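Local coordinates for protein adenylation domain (PDB 5N9X) that belongs to the ANL superfamily of AMP-binding enzymes as an adenylation domain and holds ATP and threonine in this structure, at residues N107-G121 / I126-V139. Sequence-based numbering, arbitrary orientation.
Sequences NAFIVTDSQVVALVG and IPEYTGPLVTEENV
Leu119 and Val134 join two short parallel strands through a ladder of three backbone hydrogen bonds. Leu119 N gives to Pro132 O, Val134 N to Leu119 O, and Gly121 N to Val134 O, the last being the shortest at 2.7 Å. Pro132, just before strand 133-134, has no N-H to offer, and its ring carbon CD lies against Val117 O; its carbonyl still serves the pairing.

Packing is tight on the face bearing Val120 and Val134, whose beta-branched side chains suit extended backbone and lie side by side, Val120 CG1 4.1 Å from Val134 CB. Val120 turns CG1 away from its own N (chi1 -174°), and that methyl meets Val139 CG2 at 3.7 Å, the two side chains crossing nearly at right angles. Leu119 and Leu133 run alongside each other on the other face, CD2 to CD1 3.7 Å. Gly121 has a positive phi (112°) that suits glycine. After Val134, Thr135 and Asn138 form a capping box at the N-terminus of helix 136-141, Asn138 N bonding to Thr135 OG1 and Thr135 N to Asn138 OD1.

The solvent side is less well ordered. Ile126, Pro127 and Glu128 are all poorly ordered, though small Ala108 lets the first two come close; Ile126 CD1 meets Val111 CG2 tip to tip at 3.7 Å. Exposed Glu128 merely crosses near Thr112, whose hydroxyl bonds to Ala108 O.

Strand 133-134 is the outer edge of a four-stranded parallel sheet in which 118-121 pairs on its other side with strand 70-74. Helix 46-62 covers Val134 and Val139 through Leu59, Leu60 and Leu56, while Ile110 of helix 104-114 rests on Val96 of strand 94-97.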
# COMPACT_ATOMS: atom_id res chain seq x y z
N ASN A 107 -3.91 -15.90 -9.09
CA ASN A 107 -5.36 -15.76 -9.02
C ASN A 107 -6.00 -17.08 -8.62
O ASN A 107 -6.81 -17.13 -7.71
CB ASN A 107 -5.95 -15.29 -10.36
CG ASN A 107 -5.56 -13.88 -10.72
OD1 ASN A 107 -5.18 -13.07 -9.87
ND2 ASN A 107 -5.65 -13.56 -12.01
N ALA A 108 -5.60 -18.14 -9.31
CA ALA A 108 -6.12 -19.48 -9.04
C ALA A 108 -6.03 -19.83 -7.57
O ALA A 108 -6.94 -20.42 -7.03
CB ALA A 108 -5.40 -20.50 -9.87
N PHE A 109 -4.93 -19.43 -6.93
CA PHE A 109 -4.75 -19.73 -5.52
C PHE A 109 -5.65 -18.91 -4.62
O PHE A 109 -6.23 -19.44 -3.68
CB PHE A 109 -3.32 -19.49 -5.07
CG PHE A 109 -3.16 -19.59 -3.58
CD1 PHE A 109 -3.17 -20.84 -2.97
CD2 PHE A 109 -3.03 -18.46 -2.79
CE1 PHE A 109 -3.04 -20.95 -1.60
CE2 PHE A 109 -2.90 -18.56 -1.42
CZ PHE A 109 -2.90 -19.81 -0.83
N ILE A 110 -5.71 -17.61 -4.90
CA ILE A 110 -6.54 -16.69 -4.14
C ILE A 110 -8.02 -17.01 -4.32
O ILE A 110 -8.77 -17.01 -3.34
CB ILE A 110 -6.29 -15.21 -4.57
CG1 ILE A 110 -4.93 -14.74 -4.06
CG2 ILE A 110 -7.39 -14.30 -4.04
CD1 ILE A 110 -4.37 -13.63 -4.88
N VAL A 111 -8.44 -17.28 -5.56
CA VAL A 111 -9.82 -17.67 -5.82
C VAL A 111 -10.23 -18.82 -4.90
O VAL A 111 -11.29 -18.77 -4.25
CB VAL A 111 -10.06 -18.08 -7.29
CG1 VAL A 111 -11.41 -18.79 -7.43
CG2 VAL A 111 -9.96 -16.88 -8.22
N THR A 112 -9.38 -19.84 -4.82
CA THR A 112 -9.64 -21.00 -3.96
C THR A 112 -9.44 -20.71 -2.46
O THR A 112 -10.26 -21.13 -1.64
CB THR A 112 -8.75 -22.20 -4.35
OG1 THR A 112 -8.78 -22.39 -5.77
CG2 THR A 112 -9.20 -23.46 -3.65
N ASP A 113 -8.37 -20.00 -2.11
CA ASP A 113 -8.12 -19.68 -0.69
C ASP A 113 -9.24 -18.82 -0.10
O ASP A 113 -9.66 -19.03 1.04
CB ASP A 113 -6.77 -18.97 -0.51
CG ASP A 113 -6.35 -18.86 0.97
OD1 ASP A 113 -6.15 -19.91 1.61
OD2 ASP A 113 -6.21 -17.73 1.48
N SER A 114 -9.72 -17.86 -0.86
CA SER A 114 -10.72 -16.96 -0.32
C SER A 114 -12.13 -17.53 -0.46
O SER A 114 -13.08 -17.03 0.16
CB SER A 114 -10.62 -15.60 -1.00
OG SER A 114 -10.80 -15.72 -2.39
N GLN A 115 -12.27 -18.58 -1.26
CA GLN A 115 -13.57 -19.23 -1.45
C GLN A 115 -14.62 -18.22 -1.87
O GLN A 115 -15.60 -18.00 -1.15
CB GLN A 115 -14.03 -19.96 -0.18
CG GLN A 115 -12.98 -20.80 0.57
CD GLN A 115 -13.34 -20.99 2.05
OE1 GLN A 115 -13.00 -20.16 2.90
NE2 GLN A 115 -14.03 -22.09 2.36
N VAL A 116 -14.43 -17.58 -3.01
CA VAL A 116 -15.43 -16.62 -3.45
C VAL A 116 -16.65 -17.33 -4.07
O VAL A 116 -16.50 -18.32 -4.77
CB VAL A 116 -14.85 -15.58 -4.44
CG1 VAL A 116 -13.71 -14.82 -3.78
CG2 VAL A 116 -14.37 -16.26 -5.70
N VAL A 117 -17.84 -16.82 -3.76
CA VAL A 117 -19.09 -17.35 -4.30
C VAL A 117 -19.34 -16.94 -5.74
O VAL A 117 -20.25 -17.46 -6.38
CB VAL A 117 -20.29 -16.88 -3.47
CG1 VAL A 117 -20.02 -17.07 -2.01
CG2 VAL A 117 -20.58 -15.41 -3.75
N ALA A 118 -18.55 -15.99 -6.23
CA ALA A 118 -18.71 -15.44 -7.58
C ALA A 118 -17.51 -14.61 -7.99
O ALA A 118 -16.68 -14.29 -7.15
CB ALA A 118 -19.96 -14.59 -7.64
N LEU A 119 -17.42 -14.26 -9.27
CA LEU A 119 -16.40 -13.33 -9.73
C LEU A 119 -17.02 -12.20 -10.59
O LEU A 119 -17.93 -12.45 -11.39
CB LEU A 119 -15.31 -14.08 -10.52
CG LEU A 119 -14.07 -13.27 -10.90
CD1 LEU A 119 -12.83 -14.14 -10.84
CD2 LEU A 119 -14.19 -12.65 -12.29
N VAL A 120 -16.55 -10.97 -10.41
CA VAL A 120 -17.03 -9.87 -11.24
C VAL A 120 -15.90 -9.36 -12.13
O VAL A 120 -14.81 -9.06 -11.64
CB VAL A 120 -17.59 -8.71 -10.41
CG1 VAL A 120 -18.20 -7.66 -11.32
CG2 VAL A 120 -18.64 -9.20 -9.45
N GLY A 121 -16.18 -9.25 -13.43
CA GLY A 121 -15.18 -8.91 -14.43
C GLY A 121 -14.99 -10.15 -15.30
O GLY A 121 -15.69 -11.13 -15.09
N ILE A 126 -7.62 -18.95 -15.44
CA ILE A 126 -8.07 -19.46 -14.16
C ILE A 126 -8.49 -20.89 -14.49
O ILE A 126 -9.03 -21.13 -15.56
CB ILE A 126 -9.25 -18.62 -13.57
CG1 ILE A 126 -9.36 -18.76 -12.04
CG2 ILE A 126 -10.56 -19.05 -14.16
CD1 ILE A 126 -8.25 -18.18 -11.27
N PRO A 127 -8.17 -21.85 -13.61
CA PRO A 127 -8.43 -23.27 -13.89
C PRO A 127 -9.90 -23.69 -13.88
O PRO A 127 -10.31 -24.55 -14.67
CB PRO A 127 -7.67 -23.97 -12.77
CG PRO A 127 -7.77 -23.02 -11.63
CD PRO A 127 -7.54 -21.68 -12.29
N GLU A 128 -10.67 -23.12 -12.96
CA GLU A 128 -12.09 -23.43 -12.86
C GLU A 128 -12.91 -22.14 -12.86
O GLU A 128 -12.67 -21.21 -12.08
CB GLU A 128 -12.37 -24.28 -11.62
CG GLU A 128 -11.78 -23.72 -10.36
CD GLU A 128 -10.44 -24.34 -10.01
OE1 GLU A 128 -10.02 -25.30 -10.69
OE2 GLU A 128 -9.81 -23.84 -9.05
N TYR A 129 -13.87 -22.12 -13.77
CA TYR A 129 -14.81 -21.03 -14.00
C TYR A 129 -16.16 -21.40 -13.44
O TYR A 129 -17.16 -20.72 -13.70
CB TYR A 129 -14.94 -20.77 -15.51
CG TYR A 129 -13.66 -20.30 -16.17
CD1 TYR A 129 -13.36 -18.95 -16.25
CD2 TYR A 129 -12.73 -21.20 -16.68
CE1 TYR A 129 -12.23 -18.51 -16.88
CE2 TYR A 129 -11.57 -20.76 -17.28
CZ TYR A 129 -11.32 -19.41 -17.37
OH TYR A 129 -10.16 -18.93 -17.94
N THR A 130 -16.20 -22.50 -12.70
CA THR A 130 -17.47 -23.14 -12.36
C THR A 130 -18.31 -22.35 -11.36
O THR A 130 -19.45 -22.73 -11.08
CB THR A 130 -17.24 -24.57 -11.81
OG1 THR A 130 -17.02 -24.53 -10.40
CG2 THR A 130 -16.05 -25.24 -12.50
N GLY A 131 -17.76 -21.25 -10.84
CA GLY A 131 -18.55 -20.29 -10.07
C GLY A 131 -19.17 -19.29 -11.03
O GLY A 131 -18.70 -19.14 -12.16
N PRO A 132 -20.22 -18.58 -10.60
CA PRO A 132 -20.93 -17.70 -11.53
C PRO A 132 -20.16 -16.43 -11.89
O PRO A 132 -19.41 -15.90 -11.07
CB PRO A 132 -22.22 -17.34 -10.78
CG PRO A 132 -22.03 -17.78 -9.36
CD PRO A 132 -20.71 -18.47 -9.21
N LEU A 133 -20.36 -15.94 -13.11
CA LEU A 133 -19.73 -14.70 -13.55
C LEU A 133 -20.69 -13.54 -13.73
O LEU A 133 -21.80 -13.70 -14.21
CB LEU A 133 -19.00 -14.90 -14.88
CG LEU A 133 -17.67 -14.14 -14.90
CD1 LEU A 133 -16.60 -14.87 -14.11
CD2 LEU A 133 -17.21 -13.85 -16.31
N VAL A 134 -20.23 -12.37 -13.31
CA VAL A 134 -20.78 -11.12 -13.78
C VAL A 134 -19.70 -10.54 -14.68
O VAL A 134 -18.57 -10.34 -14.23
CB VAL A 134 -21.12 -10.17 -12.64
CG1 VAL A 134 -21.95 -8.99 -13.15
CG2 VAL A 134 -21.86 -10.92 -11.56
N THR A 135 -20.01 -10.31 -15.95
CA THR A 135 -19.00 -9.85 -16.89
C THR A 135 -18.89 -8.34 -16.83
O THR A 135 -19.70 -7.68 -16.19
CB THR A 135 -19.32 -10.28 -18.33
OG1 THR A 135 -20.56 -9.67 -18.73
CG2 THR A 135 -19.44 -11.78 -18.41
N GLU A 136 -17.88 -7.78 -17.49
CA GLU A 136 -17.75 -6.34 -17.51
C GLU A 136 -18.92 -5.74 -18.27
O GLU A 136 -19.46 -4.70 -17.88
CB GLU A 136 -16.41 -5.90 -18.12
CG GLU A 136 -16.00 -4.50 -17.67
CD GLU A 136 -14.66 -4.05 -18.24
OE1 GLU A 136 -13.84 -4.91 -18.62
OE2 GLU A 136 -14.44 -2.83 -18.29
N GLU A 137 -19.30 -6.41 -19.36
CA GLU A 137 -20.41 -5.94 -20.18
C GLU A 137 -21.67 -6.00 -19.34
O GLU A 137 -22.51 -5.08 -19.38
CB GLU A 137 -20.57 -6.78 -21.46
CG GLU A 137 -21.92 -6.60 -22.14
CD GLU A 137 -22.03 -7.33 -23.47
OE1 GLU A 137 -21.49 -8.45 -23.59
OE2 GLU A 137 -22.68 -6.78 -24.39
N ASN A 138 -21.80 -7.06 -18.56
CA ASN A 138 -22.91 -7.16 -17.62
C ASN A 138 -22.97 -5.94 -16.70
O ASN A 138 -24.03 -5.36 -16.52
CB ASN A 138 -22.81 -8.43 -16.79
CG ASN A 138 -23.33 -9.66 -17.52
OD1 ASN A 138 -22.91 -10.78 -17.24
ND2 ASN A 138 -24.25 -9.45 -18.47
N VAL A 139 -21.83 -5.54 -16.13
CA VAL A 139 -21.75 -4.40 -15.21
C VAL A 139 -22.06 -3.07 -15.90
O VAL A 139 -22.80 -2.25 -15.36
CB VAL A 139 -20.36 -4.33 -14.52
CG1 VAL A 139 -20.11 -2.95 -13.89
CG2 VAL A 139 -20.23 -5.42 -13.46